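Local coordinates for protein histidine acid phosphatase (Hafnia alvei, PDB 4ARU) that belongs to branch 2 of the histidine phosphatase superfamily, whose members combine an alpha/beta domain with a largely helical domain, at residues T152-L157 with F257-R262; G212-A217 with L250-A255; T308-I313 with M319-P324. All coordinates share one frame; numbering follows the deposited sequence. Where two conformers were deposited one is given.

Interaction 1. Residues T152-L157 with F257-R262; sequences TPIETL and FDLMSR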
ATOM      1  N   THR A 152      12.350 -20.563  -5.554  1.00 12.58           N
ATOM      2  CA  THR A 152      13.672 -21.074  -5.179  1.00 13.42           C
ATOM      3  C   THR A 152      13.734 -21.081  -3.645  1.00 12.97           C
ATOM      4  O   THR A 152      13.039 -20.301  -3.006  1.00 12.30           O
ATOM      5  CB  THR A 152      14.789 -20.206  -5.834  1.00 13.84           C
ATOM      6  OG1 THR A 152      16.031 -20.912  -5.873  1.00 15.84           O
ATOM      7  CG2 THR A 152      14.974 -18.887  -5.124  1.00 13.30           C
ATOM      8  N   PRO A 153      14.575 -21.937  -3.049  1.00 13.13           N
ATOM      9  CA  PRO A 153      14.721 -21.880  -1.602  1.00 13.08           C
ATOM     10  C   PRO A 153      15.113 -20.488  -1.156  1.00 12.21           C
ATOM     11  O   PRO A 153      15.972 -19.805  -1.731  1.00 12.36           O
ATOM     12  CB  PRO A 153      15.830 -22.905  -1.338  1.00 13.87           C
ATOM     13  CG  PRO A 153      15.651 -23.913  -2.410  1.00 14.51           C
ATOM     14  CD  PRO A 153      15.322 -23.076  -3.615  1.00 13.83           C
ATOM     15  N   ILE A 154      14.479 -20.006  -0.101  1.00 11.82           N
ATOM     16  CA  ILE A 154      14.666 -18.621   0.328  0.50 11.04           C
ATOM     17  C   ILE A 154      16.084 -18.339   0.759  1.00 10.91           C
ATOM     18  O   ILE A 154      16.555 -17.212   0.590  1.00 10.91           O
ATOM     19  CB  ILE A 154      13.698 -18.193   1.465  0.50 10.96           C
ATOM     20  CG1 ILE A 154      12.302 -18.045   0.913  0.50 10.72           C
ATOM     21  CG2 ILE A 154      14.105 -16.855   2.073  0.50 10.41           C
ATOM     22  CD1 ILE A 154      12.241 -17.248  -0.366  0.50 10.19           C
ATOM     23  N   GLU A 155      16.788 -19.355   1.274  1.00 11.35           N
ATOM     24  CA  GLU A 155      18.182 -19.207   1.711  0.50 11.65           C
ATOM     25  C   GLU A 155      19.099 -18.745   0.563  1.00 11.29           C
ATOM     26  O   GLU A 155      20.201 -18.238   0.795  1.00 11.71           O
ATOM     27  CB  GLU A 155      18.703 -20.514   2.303  0.50 12.62           C
ATOM     28  CG  GLU A 155      18.141 -20.913   3.692  0.50 13.09           C
ATOM     29  CD  GLU A 155      16.672 -21.373   3.714  0.50 13.24           C
ATOM     30  OE1 GLU A 155      16.053 -21.586   2.629  0.50 13.36           O
ATOM     31  OE2 GLU A 155      16.119 -21.528   4.831  0.50 13.39           O
ATOM     32  N   THR A 156      18.619 -18.922  -0.669  1.00 11.26           N
ATOM     33  CA  THR A 156      19.395 -18.563  -1.865  1.00 11.27           C
ATOM     34  C   THR A 156      18.972 -17.241  -2.497  1.00 10.60           C
ATOM     35  O   THR A 156      19.471 -16.849  -3.542  1.00 10.39           O
ATOM     36  CB  THR A 156      19.355 -19.697  -2.943  1.00 11.97           C
ATOM     37  OG1 THR A 156      18.061 -19.767  -3.569  1.00 12.32           O
ATOM     38  CG2 THR A 156      19.720 -21.039  -2.373  1.00 13.01           C
ATOM     39  N   LEU A 157      18.042 -16.538  -1.863  1.00  9.81           N
ATOM     40  CA  LEU A 157      17.429 -15.355  -2.494  1.00  9.19           C
ATOM     41  C   LEU A 157      18.426 -14.262  -2.854  1.00  8.89           C
ATOM     42  O   LEU A 157      18.233 -13.568  -3.857  1.00  8.76           O
ATOM     43  CB  LEU A 157      16.367 -14.772  -1.572  1.00  9.20           C
ATOM     44  CG  LEU A 157      15.457 -13.710  -2.181  1.00  9.11           C
ATOM     45  CD1 LEU A 157      14.547 -14.298  -3.236  1.00  9.33           C
ATOM     46  CD2 LEU A 157      14.649 -12.996  -1.125  1.00  8.92           C
ATOM     47  N   PHE A 257       8.146  -7.332  -0.705  1.00  7.91           N
ATOM     48  CA  PHE A 257       6.696  -7.247  -0.637  1.00  8.04           C
ATOM     49  C   PHE A 257       6.014  -8.345  -1.396  1.00  7.89           C
ATOM     50  O   PHE A 257       4.999  -8.860  -0.923  1.00  8.04           O
ATOM     51  CB  PHE A 257       6.217  -5.830  -1.053  1.00  8.33           C
ATOM     52  CG  PHE A 257       6.127  -4.903   0.118  1.00  8.47           C
ATOM     53  CD1 PHE A 257       7.304  -4.455   0.769  1.00  9.22           C
ATOM     54  CD2 PHE A 257       4.917  -4.534   0.625  1.00  9.40           C
ATOM     55  CE1 PHE A 257       7.235  -3.684   1.882  1.00  9.75           C
ATOM     56  CE2 PHE A 257       4.852  -3.761   1.751  1.00  9.72           C
ATOM     57  CZ  PHE A 257       6.010  -3.335   2.379  1.00  9.76           C
ATOM     58  N   ASP A 258       6.539  -8.742  -2.536  1.00  7.66           N
ATOM     59  CA  ASP A 258       5.964  -9.858  -3.277  1.00  8.29           C
ATOM     60  C   ASP A 258       5.976 -11.112  -2.407  1.00  8.48           C
ATOM     61  O   ASP A 258       4.983 -11.850  -2.306  1.00  9.14           O
ATOM     62  CB  ASP A 258       6.762 -10.108  -4.549  1.00  9.19           C
ATOM     63  CG  ASP A 258       6.133 -11.182  -5.414  1.00 10.73           C
ATOM     64  OD1 ASP A 258       4.923 -11.082  -5.761  1.00 12.52           O
ATOM     65  OD2 ASP A 258       6.795 -12.184  -5.715  1.00 13.18           O
ATOM     66  N   LEU A 259       7.089 -11.343  -1.720  1.00  7.97           N
ATOM     67  CA  LEU A 259       7.250 -12.535  -0.950  1.00  8.45           C
ATOM     68  C   LEU A 259       6.489 -12.542   0.369  1.00  8.17           C
ATOM     69  O   LEU A 259       5.887 -13.554   0.762  1.00  8.52           O
ATOM     70  CB  LEU A 259       8.754 -12.779  -0.667  1.00  8.59           C
ATOM     71  CG  LEU A 259       9.603 -13.033  -1.910  1.00  9.29           C
ATOM     72  CD1 LEU A 259      11.058 -13.285  -1.479  1.00 10.13           C
ATOM     73  CD2 LEU A 259       9.089 -14.123  -2.835  1.00  9.85           C
ATOM     74  N   MET A 260       6.517 -11.417   1.062  0.50  7.69           N
ATOM     75  CA  MET A 260       6.015 -11.353   2.431  0.50  7.85           C
ATOM     76  C   MET A 260       4.587 -10.820   2.530  0.50  8.04           C
ATOM     77  O   MET A 260       3.932 -10.963   3.567  0.50  8.31           O
ATOM     78  CB  MET A 260       6.995 -10.534   3.275  0.50  7.63           C
ATOM     79  CG  MET A 260       8.423 -11.097   3.245  0.50  7.67           C
ATOM     80  SD  MET A 260       8.638 -12.868   3.475  0.50  8.27           S
ATOM     81  CE  MET A 260       7.789 -12.990   5.040  0.50  9.04           C
ATOM     82  N   SER A 261       4.085 -10.241   1.453  1.00  8.04           N
ATOM     83  CA  SER A 261       2.727  -9.726   1.425  1.00  8.15           C
ATOM     84  C   SER A 261       1.856 -10.185   0.253  1.00  8.08           C
ATOM     85  O   SER A 261       0.626 -10.285   0.420  1.00  7.98           O
ATOM     86  CB  SER A 261       2.736  -8.206   1.493  1.00  8.19           C
ATOM     87  OG  SER A 261       3.248  -7.804   2.782  1.00  8.86           O
ATOM     88  N   ARG A 262       2.421 -10.470  -0.910  1.00  7.72           N
ATOM     89  CA  ARG A 262       1.614 -10.936  -2.036  1.00  8.12           C
ATOM     90  C   ARG A 262       1.399 -12.420  -2.092  1.00  8.64           C
ATOM     91  O   ARG A 262       0.403 -12.876  -2.591  1.00  9.56           O
ATOM     92  CB  ARG A 262       2.173 -10.459  -3.394  1.00  7.96           C
ATOM     93  CG  ARG A 262       2.255  -8.954  -3.538  1.00  8.00           C
ATOM     94  CD  ARG A 262       2.535  -8.506  -4.982  1.00  8.10           C
ATOM     95  NE  ARG A 262       1.403  -8.865  -5.821  1.00  8.93           N
ATOM     96  CZ  ARG A 262       1.318  -9.929  -6.613  1.00  9.53           C
ATOM     97  NH1 ARG A 262       2.291 -10.797  -6.741  1.00 10.06           N
ATOM     98  NH2 ARG A 262       0.189 -10.193  -7.231  1.00 10.65           N
TER

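Interaction 2. Residues G212-A217 with L250-A255; sequences GAVGLA and LKLHNA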
ATOM      1  N   GLY A 212      17.973 -10.876   6.602  1.00  9.02           N
ATOM      2  CA  GLY A 212      19.098 -10.834   5.680  1.00  8.89           C
ATOM      3  C   GLY A 212      19.127  -9.637   4.762  1.00  8.66           C
ATOM      4  O   GLY A 212      18.365  -8.682   4.910  1.00  8.34           O
ATOM      5  N   ALA A 213      20.025  -9.695   3.789  1.00  8.67           N
ATOM      6  CA  ALA A 213      20.356  -8.551   2.988  1.00  8.55           C
ATOM      7  C   ALA A 213      19.168  -7.982   2.209  1.00  7.76           C
ATOM      8  O   ALA A 213      19.033  -6.764   2.034  1.00  7.63           O
ATOM      9  CB  ALA A 213      21.479  -8.923   2.063  1.00  9.25           C
ATOM     10  N   VAL A 214      18.347  -8.869   1.633  1.00  7.67           N
ATOM     11  CA  VAL A 214      17.220  -8.402   0.822  1.00  7.52           C
ATOM     12  C   VAL A 214      16.212  -7.720   1.735  1.00  7.40           C
ATOM     13  O   VAL A 214      15.712  -6.638   1.447  1.00  7.48           O
ATOM     14  CB  VAL A 214      16.570  -9.540  -0.026  1.00  7.61           C
ATOM     15  CG1 VAL A 214      15.311  -9.033  -0.695  1.00  7.52           C
ATOM     16  CG2 VAL A 214      17.559 -10.094  -1.032  1.00  8.14           C
ATOM     17  N   GLY A 215      15.866  -8.370   2.845  1.00  7.51           N
ATOM     18  CA  GLY A 215      14.936  -7.757   3.820  1.00  7.65           C
ATOM     19  C   GLY A 215      15.429  -6.430   4.358  1.00  7.62           C
ATOM     20  O   GLY A 215      14.668  -5.476   4.436  1.00  8.00           O
ATOM     21  N   LEU A 216      16.699  -6.368   4.729  1.00  7.90           N
ATOM     22  CA  LEU A 216      17.251  -5.125   5.256  1.00  7.67           C
ATOM     23  C   LEU A 216      17.321  -4.053   4.181  1.00  7.39           C
ATOM     24  O   LEU A 216      16.873  -2.920   4.376  1.00  7.61           O
ATOM     25  CB  LEU A 216      18.614  -5.394   5.858  1.00  8.15           C
ATOM     26  CG  LEU A 216      19.366  -4.148   6.376  1.00  8.29           C
ATOM     27  CD1 LEU A 216      18.618  -3.433   7.465  1.00  8.31           C
ATOM     28  CD2 LEU A 216      20.746  -4.553   6.828  1.00  9.04           C
ATOM     29  N   ALA A 217      17.817  -4.409   3.012  1.00  7.42           N
ATOM     30  CA  ALA A 217      17.877  -3.464   1.906  1.00  7.55           C
ATOM     31  C   ALA A 217      16.515  -2.956   1.512  1.00  7.20           C
ATOM     32  O   ALA A 217      16.365  -1.777   1.151  1.00  7.37           O
ATOM     33  CB  ALA A 217      18.580  -4.054   0.707  1.00  7.90           C
ATOM     34  N   LEU A 250      14.817  -0.042  -5.315  1.00  7.55           N
ATOM     35  CA  LEU A 250      13.422  -0.359  -4.967  1.00  7.76           C
ATOM     36  C   LEU A 250      13.024  -1.743  -5.466  1.00  8.02           C
ATOM     37  O   LEU A 250      12.091  -2.305  -4.929  1.00  8.64           O
ATOM     38  CB  LEU A 250      12.466   0.746  -5.482  1.00  8.20           C
ATOM     39  CG  LEU A 250      12.168   1.886  -4.465  1.00  8.27           C
ATOM     40  CD1 LEU A 250      11.489   1.441  -3.153  1.00  8.13           C
ATOM     41  CD2 LEU A 250      13.427   2.676  -4.187  1.00  8.60           C
ATOM     42  N   LYS A 251      13.773  -2.312  -6.402  1.00  8.61           N
ATOM     43  CA  LYS A 251      13.557  -3.701  -6.821  1.00  9.21           C
ATOM     44  C   LYS A 251      13.609  -4.625  -5.608  1.00  8.56           C
ATOM     45  O   LYS A 251      12.804  -5.552  -5.450  1.00  7.85           O
ATOM     46  CB  LYS A 251      14.621  -4.102  -7.840  1.00 11.14           C
ATOM     47  CG  LYS A 251      14.454  -5.526  -8.321  1.00 13.62           C
ATOM     48  CD  LYS A 251      15.248  -5.850  -9.578  1.00 17.94           C
ATOM     49  CE  LYS A 251      16.675  -5.459  -9.461  1.00 20.80           C
ATOM     50  NZ  LYS A 251      17.406  -6.004 -10.641  1.00 25.56           N
ATOM     51  N   LEU A 252      14.496  -4.338  -4.680  1.00  7.57           N
ATOM     52  CA  LEU A 252      14.629  -5.152  -3.476  1.00  7.68           C
ATOM     53  C   LEU A 252      13.411  -5.012  -2.588  1.00  7.62           C
ATOM     54  O   LEU A 252      12.933  -5.975  -2.002  1.00  8.04           O
ATOM     55  CB  LEU A 252      15.882  -4.740  -2.690  1.00  8.01           C
ATOM     56  CG  LEU A 252      17.203  -4.990  -3.434  1.00  8.79           C
ATOM     57  CD1 LEU A 252      18.337  -4.115  -2.890  1.00  9.11           C
ATOM     58  CD2 LEU A 252      17.594  -6.447  -3.333  1.00  9.41           C
ATOM     59  N   HIS A 253      12.898  -3.789  -2.471  1.00  7.01           N
ATOM     60  CA  HIS A 253      11.722  -3.559  -1.670  1.00  6.95           C
ATOM     61  C   HIS A 253      10.519  -4.243  -2.297  1.00  6.71           C
ATOM     62  O   HIS A 253       9.752  -4.888  -1.593  1.00  6.62           O
ATOM     63  CB  HIS A 253      11.532  -2.045  -1.586  1.00  7.56           C
ATOM     64  CG  HIS A 253      10.271  -1.633  -0.901  1.00  8.49           C
ATOM     65  ND1 HIS A 253      10.139  -1.611   0.470  1.00  9.92           N
ATOM     66  CD2 HIS A 253       9.099  -1.179  -1.398  1.00  9.54           C
ATOM     67  CE1 HIS A 253       8.928  -1.198   0.792  1.00  9.45           C
ATOM     68  NE2 HIS A 253       8.283  -0.916  -0.321  1.00  9.87           N
ATOM     69  N   ASN A 254      10.337  -4.107  -3.615  1.00  6.71           N
ATOM     70  CA  ASN A 254       9.179  -4.720  -4.247  1.00  6.84           C
ATOM     71  C   ASN A 254       9.248  -6.238  -4.178  1.00  6.98           C
ATOM     72  O   ASN A 254       8.225  -6.907  -4.037  1.00  7.29           O
ATOM     73  CB  ASN A 254       9.034  -4.238  -5.666  1.00  6.81           C
ATOM     74  CG  ASN A 254       8.708  -2.761  -5.735  1.00  6.90           C
ATOM     75  OD1 ASN A 254       7.973  -2.220  -4.879  1.00  6.48           O
ATOM     76  ND2 ASN A 254       9.222  -2.093  -6.753  1.00  7.11           N
ATOM     77  N   ALA A 255      10.454  -6.787  -4.171  1.00  7.39           N
ATOM     78  CA  ALA A 255      10.611  -8.232  -4.060  1.00  7.74           C
ATOM     79  C   ALA A 255      10.235  -8.704  -2.662  1.00  7.78           C
ATOM     80  O   ALA A 255       9.555  -9.713  -2.492  1.00  8.18           O
ATOM     81  CB  ALA A 255      12.017  -8.632  -4.418  1.00  7.98           C
TER

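Interaction 3. Residues T308-I313 with M319-P324; sequences TNIANI and MTWTLP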
ATOM      1  N   THR A 308       1.409  -2.991   3.143  1.00  6.47           N
ATOM      2  CA  THR A 308       1.128  -4.409   3.209  1.00  6.84           C
ATOM      3  C   THR A 308      -0.310  -4.779   2.865  1.00  6.55           C
ATOM      4  O   THR A 308      -0.563  -5.811   2.276  1.00  6.23           O
ATOM      5  CB  THR A 308       1.502  -4.988   4.571  1.00  8.07           C
ATOM      6  OG1 THR A 308       0.735  -4.337   5.577  1.00  9.08           O
ATOM      7  CG2 THR A 308       2.977  -4.789   4.898  1.00  8.68           C
ATOM      8  N   ASN A 309      -1.253  -3.888   3.175  1.00  6.25           N
ATOM      9  CA  ASN A 309      -2.662  -4.121   2.895  1.00  5.92           C
ATOM     10  C   ASN A 309      -2.895  -4.107   1.371  1.00  5.70           C
ATOM     11  O   ASN A 309      -3.593  -4.978   0.792  1.00  6.00           O
ATOM     12  CB  ASN A 309      -3.570  -3.069   3.536  1.00  6.07           C
ATOM     13  CG  ASN A 309      -3.465  -2.981   5.032  1.00  6.75           C
ATOM     14  OD1 ASN A 309      -3.249  -1.922   5.605  1.00  7.07           O
ATOM     15  ND2 ASN A 309      -3.663  -4.110   5.701  1.00  6.87           N
ATOM     16  N   ILE A 310      -2.311  -3.127   0.709  1.00  5.72           N
ATOM     17  CA  ILE A 310      -2.446  -3.051  -0.748  1.00  5.95           C
ATOM     18  C   ILE A 310      -1.804  -4.301  -1.367  1.00  5.92           C
ATOM     19  O   ILE A 310      -2.342  -4.904  -2.302  1.00  5.87           O
ATOM     20  CB  ILE A 310      -1.821  -1.738  -1.323  1.00  6.01           C
ATOM     21  CG1 ILE A 310      -2.705  -0.552  -0.905  1.00  6.45           C
ATOM     22  CG2 ILE A 310      -1.684  -1.827  -2.836  1.00  6.40           C
ATOM     23  CD1 ILE A 310      -2.146   0.803  -1.287  1.00  6.92           C
ATOM     24  N   ALA A 311      -0.643  -4.688  -0.872  1.00  5.52           N
ATOM     25  CA  ALA A 311       0.047  -5.874  -1.428  1.00  5.87           C
ATOM     26  C   ALA A 311      -0.761  -7.125  -1.165  1.00  5.92           C
ATOM     27  O   ALA A 311      -0.871  -8.000  -2.049  1.00  6.05           O
ATOM     28  CB  ALA A 311       1.449  -5.984  -0.859  1.00  6.18           C
ATOM     29  N   ASN A 312      -1.364  -7.241   0.014  1.00  5.75           N
ATOM     30  CA  ASN A 312      -2.200  -8.406   0.284  1.00  6.27           C
ATOM     31  C   ASN A 312      -3.373  -8.508  -0.702  1.00  6.47           C
ATOM     32  O   ASN A 312      -3.668  -9.558  -1.236  1.00  6.31           O
ATOM     33  CB  ASN A 312      -2.820  -8.349   1.688  1.00  6.58           C
ATOM     34  CG  ASN A 312      -1.818  -8.442   2.839  1.00  6.92           C
ATOM     35  OD1 ASN A 312      -2.159  -7.978   3.953  1.00  7.29           O
ATOM     36  ND2 ASN A 312      -0.669  -9.068   2.665  1.00  7.34           N
ATOM     37  N   ILE A 313      -4.048  -7.394  -0.927  1.00  6.45           N
ATOM     38  CA  ILE A 313      -5.209  -7.367  -1.830  1.00  6.88           C
ATOM     39  C   ILE A 313      -4.750  -7.696  -3.231  1.00  7.19           C
ATOM     40  O   ILE A 313      -5.414  -8.457  -3.933  1.00  7.35           O
ATOM     41  CB  ILE A 313      -5.931  -6.010  -1.750  1.00  6.83           C
ATOM     42  CG1 ILE A 313      -6.552  -5.846  -0.361  1.00  6.91           C
ATOM     43  CG2 ILE A 313      -6.923  -5.843  -2.902  1.00  7.09           C
ATOM     44  CD1 ILE A 313      -7.636  -6.804  -0.046  1.00  7.32           C
ATOM     45  N   MET A 319      -3.368  -9.304  -8.977  1.00  9.05           N
ATOM     46  CA  MET A 319      -3.086  -8.047  -9.723  1.00  9.70           C
ATOM     47  C   MET A 319      -1.611  -7.698  -9.551  1.00 10.12           C
ATOM     48  O   MET A 319      -1.093  -7.699  -8.419  1.00 10.31           O
ATOM     49  CB  MET A 319      -3.961  -6.904  -9.234  1.00  9.34           C
ATOM     50  CG  MET A 319      -5.441  -7.179  -9.417  1.00  9.42           C
ATOM     51  SD  MET A 319      -6.494  -5.779  -8.948  1.00  9.62           S
ATOM     52  CE  MET A 319      -6.009  -5.562  -7.247  1.00  9.26           C
ATOM     53  N   THR A 320      -0.944  -7.382 -10.646  1.00 10.24           N
ATOM     54  CA  THR A 320       0.430  -6.960 -10.575  1.00 11.21           C
ATOM     55  C   THR A 320       0.529  -5.711 -11.416  1.00 10.70           C
ATOM     56  O   THR A 320      -0.285  -5.496 -12.340  1.00 12.61           O
ATOM     57  CB  THR A 320       1.421  -8.018 -11.051  1.00 13.08           C
ATOM     58  OG1 THR A 320       1.078  -8.422 -12.351  1.00 15.04           O
ATOM     59  CG2 THR A 320       1.387  -9.257 -10.158  1.00 14.41           C
ATOM     60  N   TRP A 321       1.509  -4.891 -11.103  1.00  9.32           N
ATOM     61  CA  TRP A 321       1.692  -3.625 -11.781  1.00  9.00           C
ATOM     62  C   TRP A 321       3.087  -3.109 -11.624  1.00  9.54           C
ATOM     63  O   TRP A 321       3.859  -3.532 -10.730  1.00  9.49           O
ATOM     64  CB  TRP A 321       0.686  -2.587 -11.315  1.00  8.36           C
ATOM     65  CG  TRP A 321       0.805  -2.241  -9.875  1.00  7.46           C
ATOM     66  CD1 TRP A 321       1.691  -1.369  -9.302  1.00  7.41           C
ATOM     67  CD2 TRP A 321      -0.038  -2.719  -8.794  1.00  6.91           C
ATOM     68  NE1 TRP A 321       1.465  -1.291  -7.938  1.00  7.05           N
ATOM     69  CE2 TRP A 321       0.418  -2.098  -7.595  1.00  6.81           C
ATOM     70  CE3 TRP A 321      -1.092  -3.643  -8.716  1.00  7.17           C
ATOM     71  CZ2 TRP A 321      -0.174  -2.367  -6.365  1.00  6.64           C
ATOM     72  CZ3 TRP A 321      -1.698  -3.866  -7.483  1.00  7.16           C
ATOM     73  CH2 TRP A 321      -1.229  -3.245  -6.322  1.00  6.83           C
ATOM     74  N   THR A 322       3.428  -2.188 -12.534  1.00  9.97           N
ATOM     75  CA  THR A 322       4.578  -1.290 -12.352  0.50 10.40           C
ATOM     76  C   THR A 322       4.070   0.112 -12.609  1.00 10.22           C
ATOM     77  O   THR A 322       3.225   0.358 -13.478  1.00 10.87           O
ATOM     78  CB  THR A 322       5.803  -1.604 -13.255  0.50 11.31           C
ATOM     79  OG1 THR A 322       6.953  -0.860 -12.818  0.50 11.54           O
ATOM     80  CG2 THR A 322       5.581  -1.229 -14.685  0.50 11.91           C
ATOM     81  N   LEU A 323       4.526   1.043 -11.788  1.00  9.00           N
ATOM     82  CA  LEU A 323       4.023   2.414 -11.865  1.00  8.38           C
ATOM     83  C   LEU A 323       5.002   3.341 -12.581  1.00  8.69           C
ATOM     84  O   LEU A 323       6.098   3.613 -12.076  1.00  8.70           O
ATOM     85  CB  LEU A 323       3.798   2.916 -10.442  1.00  7.55           C
ATOM     86  CG  LEU A 323       2.882   2.046  -9.595  1.00  7.02           C
ATOM     87  CD1 LEU A 323       2.733   2.680  -8.199  1.00  6.57           C
ATOM     88  CD2 LEU A 323       1.499   1.857 -10.221  1.00  7.02           C
ATOM     89  N   PRO A 324       4.600   3.855 -13.764  1.00  8.79           N
ATOM     90  CA  PRO A 324       5.485   4.812 -14.437  1.00  9.44           C
ATOM     91  C   PRO A 324       5.854   5.984 -13.522  1.00  9.14           C
ATOM     92  O   PRO A 324       4.997   6.557 -12.871  1.00  9.55           O
ATOM     93  CB  PRO A 324       4.644   5.304 -15.630  1.00  9.96           C
ATOM     94  CG  PRO A 324       3.797   4.129 -15.914  1.00  9.95           C
ATOM     95  CD  PRO A 324       3.414   3.533 -14.583  1.00  9.09           C
TER

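Interaction 1. Residues T152-L157 with F257-R262
The methyl ends of Leu157 and Leu259 meet head-on between the loop and the helix. CD2 of Leu157 lies 3.6 Å from CD1 of Leu259. The other branch of Leu157 is also close, with its CD1 4.0 Å from the same CD1 of Leu259, so one methyl of Leu259 faces the whole fork. The torsions aim both groups. Leu157 has CG anti to its backbone N (chi1 -169°), whereas Leu259 has CG anti to its carbonyl carbon (chi1 -64°). Ile154 adds a looser touch, its CD1 standing 4.3 Å from CD1 of Leu259. All three residues are buried, and the contact is wholly apolar. It sits among the helices of a branch 2 histidine phosphatase, where the loop after helix 139-150 meets the last turns of helix 243-262. Leu210 of strand 208-211 packs on both Ile154 and Leu157, and Ala150 packs on Leu259. Within the loop, Pro153 O accepts from both N and OG1 of Thr156, the hydroxyl lying 2.8 Å away in the carbonyl plane. The helix ends in a wider pi-type turn, in which Phe257 O accepts from the N of Ser261 and of Arg262. A salt bridge spans this turn: Arg262 NH1 meets Asp258 OD1 at 2.8 Å, with the oxygen in the guanidinium plane. Gln149 NE2 also makes a hydrogen bond to that oxygen.

Interaction 2. Residues G212-A217 with L250-A255
At Val214 and Leu252 the backbones of the two segments come closest, their CA atoms 6.0 Å apart. The segments belong to helices 213-229 and 243-262, part of the helical region of this branch 2 histidine phosphatase. Val214 is in the first turn of a helix that starts just after strand 208-211. Gly212 takes the N-cap position, and its O accepts from Leu216 N at 2.9 Å. The backbone of Gly212 has a positive phi of 103°, where a CB would press against the preceding carbonyl oxygen, so these backbone angles are ones that glycine accommodates.

Leu252 carries the contact from its helix. Its side chain starts out toward the other helix, and CG is anti to the carbonyl carbon (chi1 -64°). The two methyls then find different partners. CD1 packs on the small side chain of Ala217, 3.6 Å from its CB. CD2 turns to Val214 and lies 4.3 Å from its CG2, a looser touch. Leu165 and Ser164 of helix 162-172 also pack on Leu252, so a third helix joins the cluster.

His253 starts out beside the contact, but its ring leads away. Its ND1 is hydrogen-bonded to Ser218 OG, a polar tie between the same two helices just past the apolar patch. Val214 also meets main chain: with CG1 anti to its backbone N (chi1 173°), that methyl lies 4.1 Å from the carbonyl O of Leu252.

Interaction 3. Residues T308-I313 with M319-P324
Ile310 meets the six-membered ring of Trp321 at its edge. The branch that touches is CG2, 3.8 Å from CH2 and 3.9 Å from CZ2 of Trp321. This methyl lies near the plane of the indole, so Ile310 uses the edge and not a face. The isoleucine chain runs roughly perpendicular to the tryptophan. With chi1 of Trp321 at 63°, CG is tucked over the backbone, and the long indole then carries its far edge to the helix. This is the tight part of the contact. The second part is looser: CE of Met319 comes within 4.4 Å of both CG2 and O of Ile313. Met319 reaches there with its chain extended about CB-CG (chi2 -176°), and CE is then turned aside about the CG-SD bond.

After helix 307-317 of this histidine phosphatase fold, the chain turns and moves away from the helix; the side chains of Met319 and Trp321 reach back to it. Beyond the touching residues, Thr320, Thr322 and Pro324 are exposed and mark the solvent side. Met354 of strand 348-356 packs on Trp321, which is itself partly exposed, and Val352 packs on Met319. Trp321 NE1 donates to Asn329 O, which helps fix how the indole is turned. Between the two segments the touches are all apolar or methyl-to-carbonyl. Shape and burial therefore hold the loop to the helix here, while the indole N-H is anchored by Asn329.

How the interactions relate
Following the chain from the N terminus, residues 152-157 come first and 212-217 next. Helix 243-262 then supplies both partners, 250-255 and 257-262. Interaction 2 thus closes its loop within the larger one closed by interaction 1. Interaction 3 follows in series and closes a short loop at the end of helix 307-317. Interactions 1 and 2 touch, with Leu157 CD2 and Val214 CG1 4.0 Å apart. Interactions 1 and 3 also meet: Ser261 O probably accepts from Asn312 ND2, at 2.9 Å. Interactions 2 and 3 do not touch. Helix 243-262 thus joins the helices and loop before it to helix 307-317.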